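Local atomic coordinates of Ras GTPase-activating-like protein IQGAP2 (Homo sapiens, PDB entry 5CJP), a protein that probably binds GTP-loaded small GTPases such as Cdc42 through an all-helical domain related to Ras GTPase-activating proteins. Residues T13-F18 with S340-I345; V187-I192 with Y301-K306; L202-K207 with P315-K320. One frame throughout, in Å; residues are numbered along the deposited sequence.

Contact 1 of 3, residues T13-F18 with S340-I345; sequences TYQQLF and SIEEII
Q15 holds strand 337-343 with its side-chain amide: NE2 gives a nearly straight hydrogen bond to the backbone O of I341, 2.7 Å long with an N-H...O angle of 174°. I341 O lies in the plane of the Q15 amide, whereas the donor stands tilted 28° from the I341 carbonyl plane. With CG anti to its own carbonyl carbon and the chain extended beyond it, Q15 carries NE2 out from the helix as far as this oxygen. Closer to the helix, Q15 CB lies 3.4 Å from S340 OG. E342 points its CB away from the helix but bends back at chi2, which sets OE1 3.4 Å from Q15 NE2, the carboxylate nearly perpendicular to the amide; E343 N donates a hydrogen bond to E342 OE2. On the apolar part of the contact, the F18 ring meets S340 at its edge (F18 CD2 to S340 CA, 4.1 Å), and Y14 CB is 4.2 Å from I341 CD1. The axes of residues 13-18 and 340-343 run almost antiparallel, at 158°, and approach to 7.2 Å. L11 of the same helix continues the packing against I341, E342 and E343. The strand pairs in an antiparallel ladder with a strand of a second subunit; the sheet continues into that subunit, and the helix lies against it. An alanine here would remove the amide and is likely to leave the I341 carbonyl without its donor from the helix. The chemistry thus divides in two at one residue: the apolar side chain of I341 meets Y14 CB and L11, while a neutral amide donates to its backbone oxygen.

Contact 2 of 3, residues V187-I192 with Y301-K306; sequences VLNSII and YQEFRK
L188 and I192 face E303 and F304 across two helices that run the same way, the axes of residues 187-192 and 301-306 inclined by only 20° and 11.0 Å apart at closest approach, with I192 CA and F304 CA the nearest pair at 7.3 Å. L188 extends CG anti to its backbone N (chi1 171°), which carries its two methyls to different partners. CD1 sits over one face of the F304 ring, 4.3 Å from the centroid and 21° off the normal, a CH-pi contact displaced toward the CE2 and CZ rim. L188 CD2 instead touches the carboxylate end of E303, 3.9 Å from E303 OE2. One turn on, I192 reaches across with CD1, which comes obliquely to F304 CD2 at 4.0 Å and to the backbone O of E303 at 3.9 Å. This is helix-on-helix packing inside the all-helical GAP-related fold, where helix 167-193 belongs to the family region and helix 294-311 lies along it; Y307 of the latter continues the seam by touching I191 and I192. Deeper in, F304 meets the rings of Y234 and F308 and packs on L274 and A278 of helix 261-278. E303 closes the outer side, its extended chain lying beside L188 CD2, and no hydrogen bond spans the two segments. N189 approaches it there, its ND2 4.3 Å from E303 OE1.

Contact 3 of 3, residues L202-K207 with P315-K320; sequences LRYIAK and PEPEEK
Y204 and K207, one turn apart on helix 200-216 of the GAP-related helical fold, receive the N-terminal start of the short helix 317-320, with E316 at its N-cap position and P317 opening its first turn. The P317 CD lies over one face of the Y204 ring, 3.6 Å from the centroid and 24° off the normal, as a CH-pi contact. The carboxylate of E316 is shared between two donors. Y204 OH donates to E316 OE1 at 3.2 Å, arriving from above the carboxylate plane, 39° out of it. E316 OE2 lies at the edge of the same ring and forms a salt bridge with K207 NZ, also at 3.2 Å, whose hydrogen bond is weak. E316 gets there by bending at chi2 (-67°), while K207 is stretched out to its tip. The stronger partner of K207 NZ is the backbone O of V314, so the lysine grips the chain on both sides of P315. A second shell fixes the frame: R203 hydrogen-bonds the carbonyls of E310 and A311 at the end of helix 294-311, and Y200 OH bonds to P315 O. P317 also touches Y62 of helix 58-79, and E318 OE2 forms a salt bridge with K66 NZ there. Within helix 317-320 itself, the first turn is closed by K320 N giving a 2.7 Å bond to E316 O.

How the contacts relate
From the N terminus, helix 7-23 brings residues 13-18, which meet strand 337-343 near the other end of the chain; contact 1 therefore closes the widest loop, enclosing the two other contacts. Helices 167-193 and 200-216 follow each other and are answered in the same order by helix 294-311 and helix 317-320, so contacts 2 and 3 cross along the chain. Together they lay the returning C-terminal part against the central helical domain, their centres about 21 Å apart and nearest atoms about 8 Å apart. Contact 1 stands away from contacts 2 and 3, centre to centre about 50 Å and 38 Å, at the end where the second subunit joins.

Contact 1 of 3, residues T13-F18 with S340-I345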
loop_
_atom_site.group_PDB
_atom_site.type_symbol
_atom_site.label_atom_id
_atom_site.label_comp_id
_atom_site.label_asym_id
_atom_site.label_seq_id
_atom_site.Cartn_x
_atom_site.Cartn_y
_atom_site.Cartn_z
ATOM N N THR E 13 -10.672 -11.522 -20.503
ATOM C CA THR E 13 -11.537 -10.377 -20.314
ATOM C C THR E 13 -10.976 -9.579 -19.132
ATOM O O THR E 13 -11.132 -8.354 -19.060
ATOM C CB THR E 13 -13.000 -10.833 -20.058
ATOM O OG1 THR E 13 -13.444 -11.624 -21.171
ATOM C CG2 THR E 13 -13.939 -9.641 -19.912
ATOM N N TYR E 14 -10.294 -10.270 -18.224
ATOM C CA TYR E 14 -9.692 -9.604 -17.066
ATOM C C TYR E 14 -8.423 -8.873 -17.474
ATOM O O TYR E 14 -8.169 -7.762 -17.004
ATOM C CB TYR E 14 -9.371 -10.614 -15.962
ATOM C CG TYR E 14 -10.448 -10.719 -14.911
ATOM C CD1 TYR E 14 -10.563 -9.757 -13.916
ATOM C CD2 TYR E 14 -11.382 -11.758 -14.938
ATOM C CE1 TYR E 14 -11.580 -9.813 -12.971
ATOM C CE2 TYR E 14 -12.411 -11.831 -14.000
ATOM C CZ TYR E 14 -12.510 -10.852 -13.016
ATOM O OH TYR E 14 -13.542 -10.888 -12.088
ATOM N N GLN E 15 -7.632 -9.491 -18.349
ATOM C CA GLN E 15 -6.394 -8.878 -18.827
ATOM C C GLN E 15 -6.730 -7.592 -19.587
ATOM O O GLN E 15 -6.011 -6.594 -19.498
ATOM C CB GLN E 15 -5.641 -9.847 -19.748
ATOM C CG GLN E 15 -5.321 -11.198 -19.123
ATOM C CD GLN E 15 -4.628 -12.144 -20.102
ATOM O OE1 GLN E 15 -5.094 -12.337 -21.225
ATOM N NE2 GLN E 15 -3.515 -12.736 -19.676
ATOM N N GLN E 16 -7.826 -7.630 -20.341
ATOM C CA GLN E 16 -8.281 -6.465 -21.087
ATOM C C GLN E 16 -8.645 -5.354 -20.101
ATOM O O GLN E 16 -8.324 -4.184 -20.328
ATOM C CB GLN E 16 -9.507 -6.811 -21.947
ATOM C CG GLN E 16 -9.199 -7.387 -23.329
ATOM C CD GLN E 16 -8.559 -6.372 -24.267
ATOM O OE1 GLN E 16 -9.141 -5.323 -24.572
ATOM N NE2 GLN E 16 -7.355 -6.681 -24.737
ATOM N N LEU E 17 -9.312 -5.720 -19.008
ATOM C CA LEU E 17 -9.702 -4.734 -17.996
ATOM C C LEU E 17 -8.461 -4.094 -17.396
ATOM O O LEU E 17 -8.380 -2.876 -17.232
ATOM C CB LEU E 17 -10.529 -5.386 -16.873
ATOM C CG LEU E 17 -10.934 -4.503 -15.679
ATOM C CD1 LEU E 17 -11.946 -3.449 -16.128
ATOM C CD2 LEU E 17 -11.532 -5.378 -14.568
ATOM N N PHE E 18 -7.470 -4.907 -17.089
ATOM C CA PHE E 18 -6.273 -4.352 -16.499
ATOM C C PHE E 18 -5.522 -3.465 -17.475
ATOM O O PHE E 18 -4.990 -2.430 -17.106
ATOM C CB PHE E 18 -5.406 -5.489 -15.975
ATOM C CG PHE E 18 -6.032 -6.227 -14.836
ATOM C CD1 PHE E 18 -7.312 -5.900 -14.395
ATOM C CD2 PHE E 18 -5.333 -7.222 -14.174
ATOM C CE1 PHE E 18 -7.883 -6.546 -13.311
ATOM C CE2 PHE E 18 -5.898 -7.875 -13.085
ATOM C CZ PHE E 18 -7.174 -7.538 -12.651
ATOM N N SER E 340 -0.589 -7.006 -15.730
ATOM C CA SER E 340 -1.734 -7.848 -16.072
ATOM C C SER E 340 -1.778 -9.167 -15.264
ATOM O O SER E 340 -0.979 -9.388 -14.349
ATOM C CB SER E 340 -1.686 -8.136 -17.590
ATOM O OG SER E 340 -2.910 -8.690 -18.079
ATOM N N ILE E 341 -2.720 -10.031 -15.615
ATOM C CA ILE E 341 -2.875 -11.333 -14.984
ATOM C C ILE E 341 -2.440 -12.358 -16.025
ATOM O O ILE E 341 -2.492 -12.081 -17.221
ATOM C CB ILE E 341 -4.333 -11.620 -14.651
ATOM C CG1 ILE E 341 -4.768 -10.840 -13.434
ATOM C CG2 ILE E 341 -4.529 -13.079 -14.331
ATOM C CD1 ILE E 341 -6.234 -11.018 -13.218
ATOM N N GLU E 342 -2.012 -13.534 -15.571
ATOM C CA GLU E 342 -1.588 -14.607 -16.466
ATOM C C GLU E 342 -1.679 -15.959 -15.765
ATOM O O GLU E 342 -1.406 -16.071 -14.571
ATOM C CB GLU E 342 -0.155 -14.377 -16.955
ATOM C CG GLU E 342 0.240 -15.315 -18.090
ATOM C CD GLU E 342 -0.654 -15.155 -19.329
ATOM O OE1 GLU E 342 -0.424 -14.191 -20.100
ATOM O OE2 GLU E 342 -1.592 -15.979 -19.525
ATOM N N GLU E 343 -2.082 -16.989 -16.495
ATOM C CA GLU E 343 -2.192 -18.309 -15.898
ATOM C C GLU E 343 -1.015 -19.130 -16.392
ATOM O O GLU E 343 -0.585 -18.969 -17.530
ATOM C CB GLU E 343 -3.524 -18.962 -16.280
ATOM C CG GLU E 343 -3.816 -20.254 -15.528
ATOM C CD GLU E 343 -5.180 -20.842 -15.853
ATOM O OE1 GLU E 343 -6.204 -20.230 -15.476
ATOM O OE2 GLU E 343 -5.227 -21.921 -16.488
ATOM N N ILE E 344 -0.472 -19.989 -15.534
ATOM C CA ILE E 344 0.672 -20.802 -15.928
ATOM C C ILE E 344 0.266 -22.126 -16.537
ATOM O O ILE E 344 -0.538 -22.861 -15.967
ATOM C CB ILE E 344 1.619 -21.057 -14.745
ATOM C CG1 ILE E 344 3.052 -20.878 -15.226
ATOM C CG2 ILE E 344 1.445 -22.440 -14.192
ATOM C CD1 ILE E 344 3.291 -19.518 -15.757
ATOM N N ILE E 345 0.843 -22.427 -17.696
ATOM C CA ILE E 345 0.558 -23.659 -18.425
ATOM C C ILE E 345 0.782 -24.917 -17.583
ATOM O O ILE E 345 -0.041 -25.834 -17.588
ATOM C CB ILE E 345 1.429 -23.762 -19.707
ATOM C CG1 ILE E 345 1.167 -22.561 -20.626
ATOM C CG2 ILE E 345 1.146 -25.073 -20.425
ATOM C CD1 ILE E 345 1.811 -21.246 -20.164
#

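Contact 2 of 3, residues V187-I192 with Y301-K306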
loop_
_atom_site.group_PDB
_atom_site.type_symbol
_atom_site.label_atom_id
_atom_site.label_comp_id
_atom_site.label_asym_id
_atom_site.label_seq_id
_atom_site.Cartn_x
_atom_site.Cartn_y
_atom_site.Cartn_z
ATOM N N VAL E 187 -27.469 26.594 5.638
ATOM C CA VAL E 187 -26.967 25.730 4.579
ATOM C C VAL E 187 -27.070 26.417 3.224
ATOM O O VAL E 187 -26.102 26.499 2.478
ATOM C CB VAL E 187 -27.760 24.421 4.489
ATOM C CG1 VAL E 187 -27.345 23.664 3.252
ATOM C CG2 VAL E 187 -27.530 23.579 5.736
ATOM N N LEU E 188 -28.262 26.905 2.922
ATOM C CA LEU E 188 -28.534 27.583 1.676
ATOM C C LEU E 188 -27.567 28.713 1.378
ATOM O O LEU E 188 -27.068 28.830 0.263
ATOM C CB LEU E 188 -29.955 28.131 1.687
ATOM C CG LEU E 188 -30.301 29.047 0.520
ATOM C CD1 LEU E 188 -30.205 28.238 -0.773
ATOM C CD2 LEU E 188 -31.693 29.642 0.705
ATOM N N ASN E 189 -27.300 29.560 2.357
ATOM C CA ASN E 189 -26.396 30.677 2.120
ATOM C C ASN E 189 -24.962 30.232 1.814
ATOM O O ASN E 189 -24.282 30.859 0.998
ATOM C CB ASN E 189 -26.434 31.653 3.308
ATOM C CG ASN E 189 -27.730 32.485 3.348
ATOM O OD1 ASN E 189 -28.148 32.942 4.410
ATOM N ND2 ASN E 189 -28.353 32.692 2.189
ATOM N N SER E 190 -24.507 29.153 2.451
ATOM C CA SER E 190 -23.163 28.648 2.196
ATOM C C SER E 190 -23.081 28.266 0.725
ATOM O O SER E 190 -22.145 28.648 0.013
ATOM C CB SER E 190 -22.885 27.405 3.035
ATOM O OG SER E 190 -23.162 27.639 4.400
ATOM N N ILE E 191 -24.076 27.502 0.283
ATOM C CA ILE E 191 -24.147 27.061 -1.103
ATOM C C ILE E 191 -24.268 28.223 -2.094
ATOM O O ILE E 191 -23.423 28.387 -2.968
ATOM C CB ILE E 191 -25.354 26.095 -1.330
ATOM C CG1 ILE E 191 -25.246 24.870 -0.408
ATOM C CG2 ILE E 191 -25.384 25.645 -2.777
ATOM C CD1 ILE E 191 -26.501 24.008 -0.334
ATOM N N ILE E 192 -25.311 29.033 -1.945
ATOM C CA ILE E 192 -25.530 30.138 -2.882
ATOM C C ILE E 192 -24.425 31.193 -2.979
ATOM O O ILE E 192 -24.169 31.745 -4.065
ATOM C CB ILE E 192 -26.856 30.863 -2.585
ATOM C CG1 ILE E 192 -28.029 29.908 -2.832
ATOM C CG2 ILE E 192 -26.981 32.109 -3.456
ATOM C CD1 ILE E 192 -28.075 29.433 -4.194
ATOM N N TYR E 301 -36.360 29.147 -3.991
ATOM C CA TYR E 301 -36.339 28.652 -5.362
ATOM C C TYR E 301 -35.740 29.744 -6.257
ATOM O O TYR E 301 -34.878 29.478 -7.090
ATOM C CB TYR E 301 -37.754 28.318 -5.841
ATOM C CG TYR E 301 -37.841 28.185 -7.348
ATOM C CD1 TYR E 301 -37.186 27.141 -8.015
ATOM C CD2 TYR E 301 -38.509 29.144 -8.119
ATOM C CE1 TYR E 301 -37.186 27.060 -9.405
ATOM C CE2 TYR E 301 -38.513 29.071 -9.517
ATOM C CZ TYR E 301 -37.845 28.026 -10.148
ATOM O OH TYR E 301 -37.806 27.952 -11.517
ATOM N N GLN E 302 -36.201 30.977 -6.070
ATOM C CA GLN E 302 -35.700 32.087 -6.859
ATOM C C GLN E 302 -34.190 32.237 -6.709
ATOM O O GLN E 302 -33.501 32.638 -7.649
ATOM C CB GLN E 302 -36.403 33.393 -6.461
ATOM C CG GLN E 302 -37.856 33.497 -6.922
ATOM C CD GLN E 302 -38.003 33.215 -8.399
ATOM O OE1 GLN E 302 -37.187 33.657 -9.204
ATOM N NE2 GLN E 302 -39.046 32.481 -8.766
ATOM N N GLU E 303 -33.669 31.928 -5.530
ATOM C CA GLU E 303 -32.228 32.015 -5.316
ATOM C C GLU E 303 -31.554 30.860 -6.055
ATOM O O GLU E 303 -30.562 31.054 -6.751
ATOM C CB GLU E 303 -31.888 31.948 -3.824
ATOM C CG GLU E 303 -32.343 33.145 -3.031
ATOM C CD GLU E 303 -31.840 33.115 -1.600
ATOM O OE1 GLU E 303 -30.603 33.106 -1.394
ATOM O OE2 GLU E 303 -32.682 33.101 -0.675
ATOM N N PHE E 304 -32.111 29.661 -5.901
ATOM C CA PHE E 304 -31.585 28.477 -6.564
ATOM C C PHE E 304 -31.601 28.659 -8.073
ATOM O O PHE E 304 -30.608 28.386 -8.759
ATOM C CB PHE E 304 -32.427 27.265 -6.201
ATOM C CG PHE E 304 -31.888 26.481 -5.057
ATOM C CD1 PHE E 304 -32.748 25.857 -4.156
ATOM C CD2 PHE E 304 -30.517 26.310 -4.902
ATOM C CE1 PHE E 304 -32.250 25.065 -3.116
ATOM C CE2 PHE E 304 -30.011 25.522 -3.862
ATOM C CZ PHE E 304 -30.880 24.898 -2.969
ATOM N N ARG E 305 -32.736 29.126 -8.584
ATOM C CA ARG E 305 -32.905 29.349 -10.011
ATOM C C ARG E 305 -31.816 30.265 -10.549
ATOM O O ARG E 305 -31.261 30.027 -11.621
ATOM C CB ARG E 305 -34.278 29.962 -10.283
ATOM C CG ARG E 305 -34.590 30.139 -11.750
ATOM C CD ARG E 305 -34.703 31.618 -12.138
ATOM N NE ARG E 305 -34.879 31.783 -13.585
ATOM C CZ ARG E 305 -35.862 31.228 -14.294
ATOM N NH1 ARG E 305 -36.776 30.471 -13.698
ATOM N NH2 ARG E 305 -35.904 31.407 -15.607
ATOM N N LYS E 306 -31.504 31.311 -9.793
ATOM C CA LYS E 306 -30.472 32.263 -10.200
ATOM C C LYS E 306 -29.085 31.605 -10.196
ATOM O O LYS E 306 -28.250 31.869 -11.063
ATOM C CB LYS E 306 -30.478 33.471 -9.255
ATOM C CG LYS E 306 -29.431 34.510 -9.581
ATOM C CD LYS E 306 -29.445 35.645 -8.588
ATOM C CE LYS E 306 -28.381 36.669 -8.922
ATOM N NZ LYS E 306 -28.406 37.793 -7.947
#

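Contact 3 of 3, residues L202-K207 with P315-K320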
loop_
_atom_site.group_PDB
_atom_site.type_symbol
_atom_site.label_atom_id
_atom_site.label_comp_id
_atom_site.label_asym_id
_atom_site.label_seq_id
_atom_site.Cartn_x
_atom_site.Cartn_y
_atom_site.Cartn_z
ATOM N N LEU E 202 -17.586 20.326 -13.433
ATOM C CA LEU E 202 -18.976 20.095 -13.089
ATOM C C LEU E 202 -19.865 21.188 -13.705
ATOM O O LEU E 202 -20.956 20.906 -14.226
ATOM C CB LEU E 202 -19.145 20.100 -11.569
ATOM C CG LEU E 202 -20.574 19.936 -11.071
ATOM C CD1 LEU E 202 -21.205 18.777 -11.792
ATOM C CD2 LEU E 202 -20.602 19.728 -9.550
ATOM N N ARG E 203 -19.412 22.435 -13.630
ATOM C CA ARG E 203 -20.184 23.547 -14.173
ATOM C C ARG E 203 -20.278 23.396 -15.673
ATOM O O ARG E 203 -21.305 23.708 -16.283
ATOM C CB ARG E 203 -19.534 24.907 -13.845
ATOM C CG ARG E 203 -19.724 25.383 -12.414
ATOM C CD ARG E 203 -19.174 26.789 -12.195
ATOM N NE ARG E 203 -19.998 27.851 -12.780
ATOM C CZ ARG E 203 -19.740 29.153 -12.651
ATOM N NH1 ARG E 203 -18.687 29.553 -11.960
ATOM N NH2 ARG E 203 -20.533 30.066 -13.201
ATOM N N TYR E 204 -19.198 22.910 -16.270
ATOM C CA TYR E 204 -19.171 22.750 -17.712
ATOM C C TYR E 204 -20.150 21.686 -18.200
ATOM O O TYR E 204 -20.829 21.880 -19.201
ATOM C CB TYR E 204 -17.757 22.425 -18.177
ATOM C CG TYR E 204 -17.691 22.101 -19.637
ATOM C CD1 TYR E 204 -18.083 23.035 -20.597
ATOM C CD2 TYR E 204 -17.301 20.835 -20.066
ATOM C CE1 TYR E 204 -18.096 22.710 -21.959
ATOM C CE2 TYR E 204 -17.310 20.500 -21.415
ATOM C CZ TYR E 204 -17.713 21.436 -22.357
ATOM O OH TYR E 204 -17.745 21.077 -23.685
ATOM N N ILE E 205 -20.228 20.567 -17.495
ATOM C CA ILE E 205 -21.148 19.527 -17.912
ATOM C C ILE E 205 -22.596 19.990 -17.731
ATOM O O ILE E 205 -23.475 19.623 -18.513
ATOM C CB ILE E 205 -20.890 18.225 -17.143
ATOM C CG1 ILE E 205 -19.539 17.637 -17.577
ATOM C CG2 ILE E 205 -21.996 17.226 -17.407
ATOM C CD1 ILE E 205 -19.459 17.261 -19.014
ATOM N N ALA E 206 -22.848 20.801 -16.709
ATOM C CA ALA E 206 -24.185 21.330 -16.485
ATOM C C ALA E 206 -24.505 22.174 -17.712
ATOM O O ALA E 206 -25.620 22.144 -18.232
ATOM C CB ALA E 206 -24.223 22.191 -15.233
ATOM N N LYS E 207 -23.514 22.925 -18.181
ATOM C CA LYS E 207 -23.689 23.748 -19.372
ATOM C C LYS E 207 -23.987 22.861 -20.577
ATOM O O LYS E 207 -24.964 23.073 -21.281
ATOM C CB LYS E 207 -22.432 24.569 -19.637
ATOM C CG LYS E 207 -22.460 25.307 -20.957
ATOM C CD LYS E 207 -21.238 26.184 -21.074
ATOM C CE LYS E 207 -21.020 26.632 -22.488
ATOM N NZ LYS E 207 -19.839 27.503 -22.525
ATOM N N PRO E 315 -16.801 29.182 -19.835
ATOM C CA PRO E 315 -16.124 28.961 -21.129
ATOM C C PRO E 315 -16.040 27.493 -21.549
ATOM O O PRO E 315 -16.314 26.597 -20.755
ATOM C CB PRO E 315 -14.725 29.526 -20.896
ATOM C CG PRO E 315 -14.941 30.562 -19.848
ATOM C CD PRO E 315 -15.907 29.901 -18.908
ATOM N N GLU E 316 -15.659 27.251 -22.799
ATOM C CA GLU E 316 -15.487 25.886 -23.266
ATOM C C GLU E 316 -14.096 25.485 -22.767
ATOM O O GLU E 316 -13.237 26.339 -22.533
ATOM C CB GLU E 316 -15.550 25.815 -24.794
ATOM C CG GLU E 316 -16.949 25.998 -25.413
ATOM C CD GLU E 316 -17.919 24.860 -25.086
ATOM O OE1 GLU E 316 -17.678 23.697 -25.494
ATOM O OE2 GLU E 316 -18.940 25.131 -24.414
ATOM N N PRO E 317 -13.861 24.181 -22.573
ATOM C CA PRO E 317 -12.561 23.705 -22.093
ATOM C C PRO E 317 -11.361 24.112 -22.938
ATOM O O PRO E 317 -10.270 24.349 -22.399
ATOM C CB PRO E 317 -12.764 22.192 -22.002
ATOM C CG PRO E 317 -13.913 21.929 -22.938
ATOM C CD PRO E 317 -14.814 23.070 -22.672
ATOM N N GLU E 318 -11.547 24.197 -24.252
ATOM C CA GLU E 318 -10.458 24.624 -25.131
ATOM C C GLU E 318 -9.987 26.005 -24.688
ATOM O O GLU E 318 -8.800 26.285 -24.652
ATOM C CB GLU E 318 -10.912 24.691 -26.586
ATOM C CG GLU E 318 -11.245 23.351 -27.216
ATOM C CD GLU E 318 -12.570 22.795 -26.753
ATOM O OE1 GLU E 318 -13.302 23.525 -26.050
ATOM O OE2 GLU E 318 -12.886 21.630 -27.103
ATOM N N GLU E 319 -10.924 26.876 -24.338
ATOM C CA GLU E 319 -10.550 28.208 -23.893
ATOM C C GLU E 319 -10.186 28.214 -22.405
ATOM O O GLU E 319 -9.169 28.789 -22.017
ATOM C CB GLU E 319 -11.688 29.209 -24.166
ATOM C CG GLU E 319 -12.377 29.034 -25.524
ATOM C CD GLU E 319 -11.393 28.727 -26.633
ATOM O OE1 GLU E 319 -10.297 29.334 -26.639
ATOM O OE2 GLU E 319 -11.713 27.883 -27.499
ATOM N N LYS E 320 -11.000 27.567 -21.573
ATOM C CA LYS E 320 -10.728 27.543 -20.133
ATOM C C LYS E 320 -9.269 27.184 -19.840
ATOM O O LYS E 320 -8.606 27.838 -19.040
ATOM C CB LYS E 320 -11.670 26.575 -19.435
ATOM C CG LYS E 320 -11.649 26.669 -17.928
ATOM C CD LYS E 320 -12.069 28.031 -17.421
ATOM C CE LYS E 320 -12.107 28.032 -15.899
ATOM N NZ LYS E 320 -12.266 29.394 -15.309
#